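Local coordinates for Rpb7-binding protein seb1 (Schizosaccharomyces pombe 972h-, PDB 5MDT) that probably drives transcription termination by binding RNA polymerase II, through its CTD-interacting domain, and nascent RNA, at residues V70-F84 and A90-I102. Residues are numbered along the deposited sequence; the frame is centred on the assembly and turned at random.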
# COMPACT_ATOMS: atom_id res chain seq x y z
N VAL A 70 -1.95 -4.31 -2.44
CA VAL A 70 -3.21 -3.94 -3.11
C VAL A 70 -3.31 -4.58 -4.50
O VAL A 70 -4.34 -5.15 -4.82
CB VAL A 70 -3.51 -2.41 -3.13
CG1 VAL A 70 -2.56 -1.63 -4.06
CG2 VAL A 70 -4.98 -2.15 -3.50
N ARG A 71 -2.22 -4.54 -5.28
CA ARG A 71 -2.24 -5.17 -6.61
C ARG A 71 -2.37 -6.71 -6.53
O ARG A 71 -3.00 -7.31 -7.40
CB ARG A 71 -1.04 -4.73 -7.43
CG ARG A 71 -1.17 -3.28 -7.93
CD ARG A 71 -0.12 -2.90 -8.97
NE ARG A 71 1.22 -2.87 -8.38
CZ ARG A 71 2.11 -3.86 -8.46
NH1 ARG A 71 1.83 -4.96 -9.16
NH2 ARG A 71 3.28 -3.76 -7.85
N SER A 72 -1.83 -7.32 -5.47
CA SER A 72 -1.95 -8.77 -5.26
C SER A 72 -3.39 -9.15 -4.87
O SER A 72 -3.91 -10.09 -5.44
CB SER A 72 -0.92 -9.28 -4.26
OG SER A 72 0.37 -9.19 -4.85
N PHE A 73 -4.06 -8.35 -4.00
CA PHE A 73 -5.48 -8.60 -3.69
C PHE A 73 -6.33 -8.40 -4.94
O PHE A 73 -7.25 -9.17 -5.18
CB PHE A 73 -5.99 -7.64 -2.59
CG PHE A 73 -5.54 -7.90 -1.17
CD1 PHE A 73 -5.54 -9.19 -0.65
CD2 PHE A 73 -5.28 -6.84 -0.31
CE1 PHE A 73 -5.18 -9.42 0.69
CE2 PHE A 73 -4.96 -7.07 1.04
CZ PHE A 73 -4.91 -8.36 1.53
N GLN A 74 -6.03 -7.35 -5.74
CA GLN A 74 -6.74 -7.07 -7.00
C GLN A 74 -6.61 -8.28 -7.95
O GLN A 74 -7.62 -8.71 -8.52
CB GLN A 74 -6.18 -5.79 -7.65
CG GLN A 74 -6.81 -5.52 -9.03
CD GLN A 74 -6.17 -4.40 -9.81
OE1 GLN A 74 -5.02 -4.00 -9.57
NE2 GLN A 74 -6.90 -3.91 -10.81
N ASP A 75 -5.40 -8.85 -8.06
CA ASP A 75 -5.18 -10.03 -8.93
C ASP A 75 -6.02 -11.22 -8.48
O ASP A 75 -6.65 -11.89 -9.31
CB ASP A 75 -3.69 -10.41 -9.00
CG ASP A 75 -2.82 -9.41 -9.74
OD1 ASP A 75 -3.38 -8.57 -10.48
OD2 ASP A 75 -1.59 -9.47 -9.56
N GLY A 76 -6.05 -11.45 -7.16
CA GLY A 76 -6.84 -12.51 -6.55
C GLY A 76 -8.33 -12.35 -6.80
O GLY A 76 -9.02 -13.33 -7.06
N ALA A 77 -8.82 -11.09 -6.74
CA ALA A 77 -10.23 -10.74 -6.95
C ALA A 77 -10.67 -11.01 -8.38
O ALA A 77 -11.73 -11.62 -8.58
CB ALA A 77 -10.48 -9.29 -6.58
N LYS A 78 -9.84 -10.62 -9.37
CA LYS A 78 -10.11 -10.86 -10.80
C LYS A 78 -10.19 -12.36 -11.07
O LYS A 78 -11.11 -12.81 -11.76
CB LYS A 78 -9.01 -10.22 -11.67
CG LYS A 78 -8.92 -8.70 -11.58
CD LYS A 78 -8.10 -8.08 -12.72
CE LYS A 78 -6.60 -8.28 -12.59
NZ LYS A 78 -5.91 -8.08 -13.89
N LYS A 79 -9.26 -13.14 -10.48
CA LYS A 79 -9.19 -14.61 -10.59
C LYS A 79 -10.45 -15.28 -10.04
O LYS A 79 -10.88 -16.29 -10.59
CB LYS A 79 -7.99 -15.15 -9.79
CG LYS A 79 -6.69 -15.28 -10.57
CD LYS A 79 -5.58 -15.92 -9.71
CE LYS A 79 -5.83 -17.38 -9.37
NZ LYS A 79 -4.97 -17.85 -8.26
N ASN A 80 -11.01 -14.74 -8.95
CA ASN A 80 -12.21 -15.28 -8.30
C ASN A 80 -13.51 -14.56 -8.72
O ASN A 80 -14.55 -14.76 -8.09
CB ASN A 80 -12.03 -15.29 -6.79
CG ASN A 80 -11.02 -16.32 -6.35
OD1 ASN A 80 -11.33 -17.51 -6.19
ND2 ASN A 80 -9.77 -15.90 -6.20
N ASN A 81 -13.45 -13.76 -9.83
CA ASN A 81 -14.56 -12.98 -10.40
C ASN A 81 -15.28 -12.11 -9.35
O ASN A 81 -16.52 -12.02 -9.32
CB ASN A 81 -15.54 -13.88 -11.19
CG ASN A 81 -14.86 -14.59 -12.32
OD1 ASN A 81 -14.47 -15.75 -12.21
ND2 ASN A 81 -14.65 -13.88 -13.43
N GLU A 82 -14.48 -11.46 -8.49
CA GLU A 82 -14.93 -10.58 -7.43
C GLU A 82 -14.85 -9.13 -7.88
O GLU A 82 -13.91 -8.75 -8.59
CB GLU A 82 -14.08 -10.80 -6.17
CG GLU A 82 -14.37 -12.09 -5.43
CD GLU A 82 -13.49 -12.38 -4.23
OE1 GLU A 82 -13.23 -13.58 -3.98
OE2 GLU A 82 -13.05 -11.43 -3.55
N SER A 83 -15.83 -8.33 -7.46
CA SER A 83 -15.96 -6.92 -7.81
C SER A 83 -15.43 -6.03 -6.71
O SER A 83 -15.65 -6.31 -5.53
CB SER A 83 -17.42 -6.58 -8.10
OG SER A 83 -17.63 -5.18 -8.21
N PHE A 84 -14.75 -4.93 -7.09
CA PHE A 84 -14.25 -3.90 -6.18
C PHE A 84 -15.45 -3.07 -5.67
O PHE A 84 -15.43 -2.62 -4.53
CB PHE A 84 -13.21 -3.02 -6.89
CG PHE A 84 -12.72 -1.83 -6.09
CD1 PHE A 84 -11.71 -1.99 -5.14
CD2 PHE A 84 -13.25 -0.57 -6.28
CE1 PHE A 84 -11.27 -0.90 -4.39
CE2 PHE A 84 -12.81 0.52 -5.53
CZ PHE A 84 -11.82 0.35 -4.58
N ALA A 90 -14.24 -10.91 3.54
CA ALA A 90 -13.24 -11.91 3.94
C ALA A 90 -12.43 -12.46 2.78
O ALA A 90 -11.68 -13.42 2.96
CB ALA A 90 -13.93 -13.05 4.68
N SER A 91 -12.58 -11.89 1.57
CA SER A 91 -11.88 -12.38 0.40
C SER A 91 -11.06 -11.28 -0.29
O SER A 91 -10.93 -10.18 0.26
CB SER A 91 -12.85 -13.05 -0.59
OG SER A 91 -12.15 -13.80 -1.56
N PHE A 92 -10.45 -11.59 -1.45
CA PHE A 92 -9.50 -10.68 -2.13
C PHE A 92 -10.05 -9.29 -2.40
O PHE A 92 -9.33 -8.32 -2.18
CB PHE A 92 -8.96 -11.32 -3.41
CG PHE A 92 -8.24 -12.61 -3.15
CD1 PHE A 92 -6.94 -12.61 -2.66
CD2 PHE A 92 -8.87 -13.83 -3.37
CE1 PHE A 92 -6.28 -13.81 -2.37
CE2 PHE A 92 -8.21 -15.04 -3.10
CZ PHE A 92 -6.92 -15.02 -2.61
N SER A 93 -11.30 -9.18 -2.89
CA SER A 93 -11.93 -7.88 -3.15
C SER A 93 -12.08 -7.04 -1.86
O SER A 93 -11.98 -5.81 -1.94
CB SER A 93 -13.28 -8.05 -3.84
OG SER A 93 -14.11 -8.98 -3.16
N GLY A 94 -12.29 -7.70 -0.71
CA GLY A 94 -12.35 -7.06 0.60
C GLY A 94 -11.01 -6.43 0.94
O GLY A 94 -10.95 -5.26 1.30
N GLY A 95 -9.93 -7.18 0.72
CA GLY A 95 -8.58 -6.66 0.96
C GLY A 95 -8.24 -5.50 0.05
O GLY A 95 -7.64 -4.51 0.49
N TRP A 96 -8.63 -5.60 -1.24
CA TRP A 96 -8.40 -4.56 -2.26
C TRP A 96 -9.15 -3.28 -1.83
O TRP A 96 -8.57 -2.19 -1.85
CB TRP A 96 -8.93 -5.11 -3.60
CG TRP A 96 -8.85 -4.23 -4.81
CD1 TRP A 96 -8.21 -3.02 -4.94
CD2 TRP A 96 -9.42 -4.51 -6.10
NE1 TRP A 96 -8.37 -2.54 -6.21
CE2 TRP A 96 -9.11 -3.43 -6.95
CE3 TRP A 96 -10.18 -5.58 -6.61
CZ2 TRP A 96 -9.55 -3.38 -8.29
CZ3 TRP A 96 -10.60 -5.54 -7.93
CH2 TRP A 96 -10.27 -4.45 -8.76
N CYS A 97 -10.40 -3.42 -1.37
CA CYS A 97 -11.23 -2.32 -0.88
C CYS A 97 -10.59 -1.64 0.35
O CYS A 97 -10.45 -0.41 0.37
CB CYS A 97 -12.64 -2.82 -0.59
SG CYS A 97 -13.73 -1.57 0.16
N LYS A 98 -10.21 -2.43 1.37
CA LYS A 98 -9.61 -1.88 2.60
C LYS A 98 -8.28 -1.20 2.29
O LYS A 98 -8.05 -0.11 2.81
CB LYS A 98 -9.41 -2.95 3.68
CG LYS A 98 -10.71 -3.52 4.21
CD LYS A 98 -10.48 -4.55 5.31
CE LYS A 98 -11.73 -5.31 5.69
NZ LYS A 98 -12.14 -6.32 4.66
N ALA A 99 -7.43 -1.80 1.43
CA ALA A 99 -6.15 -1.14 1.06
C ALA A 99 -6.43 0.20 0.33
O ALA A 99 -5.76 1.19 0.59
CB ALA A 99 -5.30 -2.08 0.21
N ALA A 100 -7.47 0.24 -0.54
CA ALA A 100 -7.87 1.47 -1.23
C ALA A 100 -8.27 2.55 -0.21
O ALA A 100 -7.88 3.71 -0.35
CB ALA A 100 -9.04 1.19 -2.17
N GLU A 101 -9.02 2.14 0.84
CA GLU A 101 -9.53 3.02 1.90
C GLU A 101 -8.44 3.76 2.67
O GLU A 101 -8.68 4.87 3.13
CB GLU A 101 -10.47 2.27 2.87
CG GLU A 101 -11.77 1.81 2.25
CD GLU A 101 -12.96 2.74 2.41
OE1 GLU A 101 -12.86 3.92 2.01
OE2 GLU A 101 -14.01 2.27 2.92
N ILE A 102 -7.26 3.14 2.84
CA ILE A 102 -6.15 3.79 3.56
C ILE A 102 -5.16 4.51 2.61
O ILE A 102 -4.25 5.18 3.10
CB ILE A 102 -5.38 2.80 4.50
CG1 ILE A 102 -4.59 1.74 3.69
CG2 ILE A 102 -6.34 2.17 5.55
CD1 ILE A 102 -3.48 0.95 4.49
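The indole of Trp96 is sandwiched between Gln74 and Phe84. On one face Gln74 CG lies 3.6 Å from the centroid of the six-membered ring; against the opposite face Phe84 sets CB over that same ring, and Phe84 CD1 lies 3.5 Å from Trp96 CE2. The Phe84 ring is oblique to the indole, planes 47° apart, and Ala100 CB meets its edge. With CG anti to the backbone N (chi1 178°), the indole reaches out from its helix into this slot, where Val70 CG2 and Ala77 CB also touch it. Gln74 suits its place doubly: its methylenes cover the ring while its amide bonds to Ala132 and Thr134, and Trp96 NE1 bonds to Thr134 O. An alanine in place of Trp96 would probably open a gap between Gln74 and Phe84 and leave Thr134 O without its indole donor.

Two glycines bring the helices close. Gly95 CA packs over a face of Phe73, 3.7 Å from the ring centroid, and Gly76 CA does likewise on Phe92; a CB on either glycine would clash with the ring. The axes of 70-79 and 92-102 therefore approach to 7.6 Å, roughly antiparallel, their N-to-C directions 146° apart, as a helical hairpin of the all-helical CID.

Glu82, whose backbone N bonds to Ala77 O in the Schellman motif ending helix 59-79, turns its carboxylate to the start of helix 92-113. Glu82 OE1 accepts from Ser91 OG through its syn lone pair at 2.7 Å, while Glu82 OE2 takes Ser93 N at 2.9 Å and Ser93 OG on its anti side. Three donors thus fix the carboxylate's rotation, and its negative charge is likely to be favoured by the positive end of that helix's dipole. Apolar packing thus holds the helices together, and hydrogen bonds satisfy the polar ends.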